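Local coordinates for ferripyochelin binding protein (Pyrococcus horikoshii, PDB 1V3W) that binds zinc and calcium and, as a trimeric member of the gamma-class carbonic anhydrases, probably catalyses the reversible hydration of carbon dioxide, at residues T72-Y77 with A89-Y94; Y130-G135 with R142-E147. All blocks are in the same frame, centred on the assembly; numbering follows the deposited sequence. Where two conformers were deposited one is given.

Contact 1 comes first along the chain, and both its segments precede those of contact 2; their centres lie about 17 Å apart, and the nearest atoms, about 6 Å apart, do not touch. Both belong to one left-handed beta-helix. Contact 1 joins two successive coils in its middle, through neighbouring strands of the parallel sheet that holds strands 72-74 and 90-91. Contact 2 sits at the far end, where strand 131-135 closes the run of parallel strands in another sheet and strand 138-143 folds back antiparallel to it. From there the chain enters helix 146-169, which returns along the coils and touches the tyrosines of contact 1, Tyr77 and Tyr94.

Contact 1. Residues T72-Y77 with A89-Y94; sequences TEIGEY and AKVGNY
Glu73 lies between two bonds to the neighbouring coil: its N donates to Ala89 O, and its O takes the N-H of Val91 at 2.7 Å in a nearly straight bond. Further on, the N-H of Gly75 reaches Val91 O and Gly92 O only weakly, one donor shared between two carbonyls. At the turn a side chain takes over. Asn93 OD1 accepts the N-H of Glu76 at 2.7 Å, the donor tilted 18° from the amide's carbonyl plane; with CG anti to the carbonyl carbon (chi1 -55°), Asn93 swings its amide back to the preceding coil. Glu76 O in turn receives Tyr94 N at 2.8 Å. These are coils of a left-handed parallel beta-helix, the hexapeptide-repeat fold of gamma-class carbonic anhydrases, stacked in parallel with CA atoms of Ile74 and Val91 4.7 Å apart. Those two side chains lie side by side, pointing the same way. A CB on Gly75 would run into Asn93 OD1 and Gly92 O. Beyond the turn the rings of Tyr77 and Tyr94 lie nearly parallel, planes 11° apart, but slid so far that they barely overlap; helix 146-169 touches both. The polar ends look elsewhere: Thr72 OG1 bonds to His65 O, the backbone of a zinc ligand, and Glu76 OE2 forms a salt bridge with Lys54.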
# COMPACT_ATOMS: atom_id res chain seq x y z
N THR A 72 16.50 3.16 -9.74
CA THR A 72 16.35 2.16 -8.70
C THR A 72 17.00 0.90 -9.23
O THR A 72 16.62 0.39 -10.29
CB THR A 72 14.88 1.88 -8.37
OG1 THR A 72 14.33 3.00 -7.67
CG2 THR A 72 14.76 0.64 -7.50
N GLU A 73 18.02 0.45 -8.51
CA GLU A 73 18.70 -0.77 -8.91
C GLU A 73 18.61 -1.79 -7.80
O GLU A 73 19.11 -1.57 -6.70
CB GLU A 73 20.12 -0.49 -9.25
CG GLU A 73 20.89 -1.77 -9.42
CD GLU A 73 21.48 -1.89 -10.79
OE1 GLU A 73 21.18 -1.04 -11.67
OE2 GLU A 73 22.26 -2.84 -10.98
N ILE A 74 18.01 -2.92 -8.13
CA ILE A 74 17.83 -4.01 -7.18
C ILE A 74 18.72 -5.17 -7.57
O ILE A 74 18.78 -5.56 -8.73
CB ILE A 74 16.36 -4.48 -7.16
CG1 ILE A 74 15.43 -3.30 -6.87
CG2 ILE A 74 16.18 -5.58 -6.13
CD1 ILE A 74 15.67 -2.64 -5.54
N GLY A 75 19.42 -5.73 -6.58
CA GLY A 75 20.31 -6.85 -6.83
C GLY A 75 19.61 -8.19 -6.95
O GLY A 75 18.41 -8.25 -7.27
N GLU A 76 20.35 -9.26 -6.68
CA GLU A 76 19.83 -10.62 -6.77
C GLU A 76 19.34 -11.16 -5.43
O GLU A 76 19.83 -10.76 -4.37
CB GLU A 76 20.91 -11.55 -7.32
CG GLU A 76 21.53 -11.09 -8.62
CD GLU A 76 22.21 -12.22 -9.36
OE1 GLU A 76 22.39 -13.30 -8.77
OE2 GLU A 76 22.57 -12.01 -10.54
N TYR A 77 18.39 -12.09 -5.49
CA TYR A 77 17.83 -12.70 -4.29
C TYR A 77 17.29 -11.65 -3.34
O TYR A 77 17.44 -11.76 -2.12
CB TYR A 77 18.88 -13.55 -3.58
CG TYR A 77 19.33 -14.77 -4.35
CD1 TYR A 77 18.54 -15.92 -4.40
CD2 TYR A 77 20.55 -14.78 -5.02
CE1 TYR A 77 18.96 -17.05 -5.09
CE2 TYR A 77 20.98 -15.91 -5.71
CZ TYR A 77 20.19 -17.04 -5.73
OH TYR A 77 20.62 -18.17 -6.40
N ALA A 89 16.50 4.15 -5.11
CA ALA A 89 17.55 3.60 -4.26
C ALA A 89 18.30 2.43 -4.88
O ALA A 89 17.84 1.81 -5.84
CB ALA A 89 16.96 3.17 -2.92
N LYS A 90 19.47 2.16 -4.32
CA LYS A 90 20.31 1.06 -4.75
C LYS A 90 20.21 -0.01 -3.67
O LYS A 90 20.46 0.26 -2.50
CB LYS A 90 21.76 1.50 -4.92
CG LYS A 90 22.00 2.29 -6.20
CD LYS A 90 23.45 2.70 -6.37
CE LYS A 90 23.67 3.37 -7.72
NZ LYS A 90 22.77 4.54 -7.92
N VAL A 91 19.83 -1.22 -4.08
CA VAL A 91 19.68 -2.33 -3.15
C VAL A 91 20.61 -3.45 -3.61
O VAL A 91 20.58 -3.84 -4.77
CB VAL A 91 18.22 -2.83 -3.11
CG1 VAL A 91 18.09 -3.99 -2.14
CG2 VAL A 91 17.29 -1.69 -2.68
N GLY A 92 21.42 -3.94 -2.68
CA GLY A 92 22.36 -5.01 -3.00
C GLY A 92 21.74 -6.38 -3.15
O GLY A 92 20.56 -6.52 -3.47
N ASN A 93 22.56 -7.41 -2.91
CA ASN A 93 22.12 -8.79 -3.04
C ASN A 93 21.72 -9.39 -1.69
O ASN A 93 22.27 -9.02 -0.65
CB ASN A 93 23.23 -9.63 -3.67
CG ASN A 93 23.70 -9.07 -5.00
OD1 ASN A 93 22.90 -8.70 -5.85
ND2 ASN A 93 25.02 -9.00 -5.19
N TYR A 94 20.77 -10.32 -1.72
CA TYR A 94 20.29 -11.00 -0.51
C TYR A 94 19.79 -9.99 0.51
O TYR A 94 20.25 -9.95 1.65
CB TYR A 94 21.42 -11.84 0.10
CG TYR A 94 22.06 -12.78 -0.90
CD1 TYR A 94 21.47 -14.00 -1.22
CD2 TYR A 94 23.24 -12.42 -1.55
CE1 TYR A 94 22.02 -14.84 -2.18
CE2 TYR A 94 23.80 -13.25 -2.52
CZ TYR A 94 23.19 -14.45 -2.82
OH TYR A 94 23.71 -15.26 -3.80

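Contact 2. Residues Y130-G135 with R142-E147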
# COMPACT_ATOMS: atom_id res chain seq x y z
N TYR A 130 25.30 -7.11 6.09
CA TYR A 130 24.96 -7.86 7.30
C TYR A 130 24.29 -7.04 8.40
O TYR A 130 24.42 -7.36 9.58
CB TYR A 130 26.22 -8.54 7.83
CG TYR A 130 26.82 -9.50 6.83
CD1 TYR A 130 26.21 -10.72 6.56
CD2 TYR A 130 27.97 -9.16 6.11
CE1 TYR A 130 26.71 -11.58 5.59
CE2 TYR A 130 28.48 -10.01 5.14
CZ TYR A 130 27.85 -11.21 4.88
OH TYR A 130 28.33 -12.07 3.91
N SER A 131 23.56 -6.00 8.01
CA SER A 131 22.88 -5.14 8.97
C SER A 131 21.39 -5.42 9.11
O SER A 131 20.73 -5.83 8.16
CB SER A 131 23.03 -3.67 8.56
OG SER A 131 24.38 -3.26 8.45
N LEU A 132 20.89 -5.19 10.32
CA LEU A 132 19.47 -5.31 10.61
C LEU A 132 19.10 -3.84 10.83
O LEU A 132 19.70 -3.17 11.67
CB LEU A 132 19.18 -6.09 11.90
CG LEU A 132 17.71 -5.96 12.34
CD1 LEU A 132 16.80 -6.55 11.26
CD2 LEU A 132 17.49 -6.68 13.66
N VAL A 133 18.14 -3.35 10.06
CA VAL A 133 17.72 -1.96 10.16
C VAL A 133 16.30 -1.84 10.70
O VAL A 133 15.38 -2.48 10.19
CB VAL A 133 17.79 -1.26 8.78
CG1 VAL A 133 17.42 0.21 8.92
CG2 VAL A 133 19.19 -1.42 8.20
N LEU A 134 16.14 -1.02 11.73
CA LEU A 134 14.83 -0.80 12.35
C LEU A 134 14.62 0.68 12.63
O LEU A 134 15.58 1.44 12.77
CB LEU A 134 14.73 -1.55 13.68
CG LEU A 134 14.94 -3.07 13.72
CD1 LEU A 134 14.81 -3.54 15.16
CD2 LEU A 134 13.92 -3.76 12.83
N GLY A 135 13.35 1.07 12.70
CA GLY A 135 13.02 2.45 13.02
C GLY A 135 12.75 3.44 11.91
O GLY A 135 12.87 3.14 10.72
N ARG A 142 21.97 -3.82 14.82
CA ARG A 142 22.90 -4.92 15.08
C ARG A 142 23.18 -5.66 13.78
O ARG A 142 22.57 -5.37 12.75
CB ARG A 142 22.30 -5.90 16.09
CG ARG A 142 21.07 -6.66 15.60
CD ARG A 142 20.68 -7.75 16.60
NE ARG A 142 19.41 -8.41 16.28
CZ ARG A 142 19.23 -9.22 15.24
NH1 ARG A 142 20.22 -9.50 14.41
NH2 ARG A 142 18.03 -9.77 15.04
N GLN A 143 24.10 -6.61 13.83
CA GLN A 143 24.42 -7.40 12.65
C GLN A 143 23.50 -8.62 12.62
O GLN A 143 22.95 -9.02 13.65
CB GLN A 143 25.88 -7.86 12.69
CG GLN A 143 26.92 -6.74 12.65
CD GLN A 143 26.75 -5.82 11.45
OE1 GLN A 143 25.98 -4.87 11.49
NE2 GLN A 143 27.48 -6.11 10.38
N LEU A 144 23.31 -9.20 11.44
CA LEU A 144 22.45 -10.36 11.31
C LEU A 144 23.07 -11.61 11.91
O LEU A 144 24.29 -11.72 12.01
CB LEU A 144 22.13 -10.64 9.84
CG LEU A 144 21.43 -9.57 9.01
CD1 LEU A 144 21.10 -10.17 7.64
CD2 LEU A 144 20.16 -9.10 9.70
N THR A 145 22.22 -12.56 12.29
CA THR A 145 22.67 -13.83 12.84
C THR A 145 22.83 -14.77 11.65
O THR A 145 22.39 -14.45 10.54
CB THR A 145 21.63 -14.44 13.79
OG1 THR A 145 20.43 -14.71 13.07
CG2 THR A 145 21.33 -13.48 14.93
N GLU A 146 23.45 -15.92 11.87
CA GLU A 146 23.65 -16.89 10.80
C GLU A 146 22.31 -17.34 10.22
O GLU A 146 22.18 -17.53 9.01
CB GLU A 146 24.44 -18.09 11.32
CG GLU A 146 25.91 -17.80 11.58
CD GLU A 146 26.64 -18.97 12.21
OE1 GLU A 146 26.40 -20.12 11.79
OE2 GLU A 146 27.46 -18.73 13.12
N GLU A 147 21.32 -17.51 11.09
CA GLU A 147 19.99 -17.94 10.66
C GLU A 147 19.34 -16.90 9.76
O GLU A 147 18.73 -17.23 8.74
CB GLU A 147 19.09 -18.20 11.88
CG GLU A 147 19.70 -19.15 12.90
CD GLU A 147 20.33 -18.42 14.08
OE1 GLU A 147 19.63 -18.22 15.09
OE2 GLU A 147 21.52 -18.05 13.98
O HOH W 1 26.34 -2.53 10.01
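Arg142 sends CG between its backbone N and carbonyl carbon (chi1 66°) and then runs extended to NE, while Leu132 has CG anti to its own N (chi1 169°); the two side chains thus cross, and Leu132 CD2 comes over one face of the guanidinium, 3.3 Å above its plane and toward the rim. In that plane, NH1 reaches back to Gln143 O, a bond of 2.9 Å that approaches from above the carbonyl plane, and NH2 forms a salt bridge with Glu148; these two partners probably fix the rotation of the group. Two backbone bonds tie the arms of the hairpin: Leu132 N to Arg142 O at 3.0 Å, and, just beyond the paired strands, Leu144 N to Tyr130 O at 2.8 Å. Gln143 curls its amide back over Tyr130 O; a water then donates to both Gln143 OE1 (2.8 Å) and Ser131 OG (2.6 Å), the hydroxyl also bonding to Pro128 O. Leu144 CD2 lies 3.9 Å from Leu132 CB, and its side chain also meets Ile114 and Ile149. An alanine in place of Leu144 is likely to open a gap beside Leu132 and take away the apolar contact with Ile114 and Ile149. Thr145 then caps the helix start, and the whole is a beta-hairpin closing the end of the left-handed beta-helix, followed by the C-terminal helix of gamma-class carbonic anhydrases.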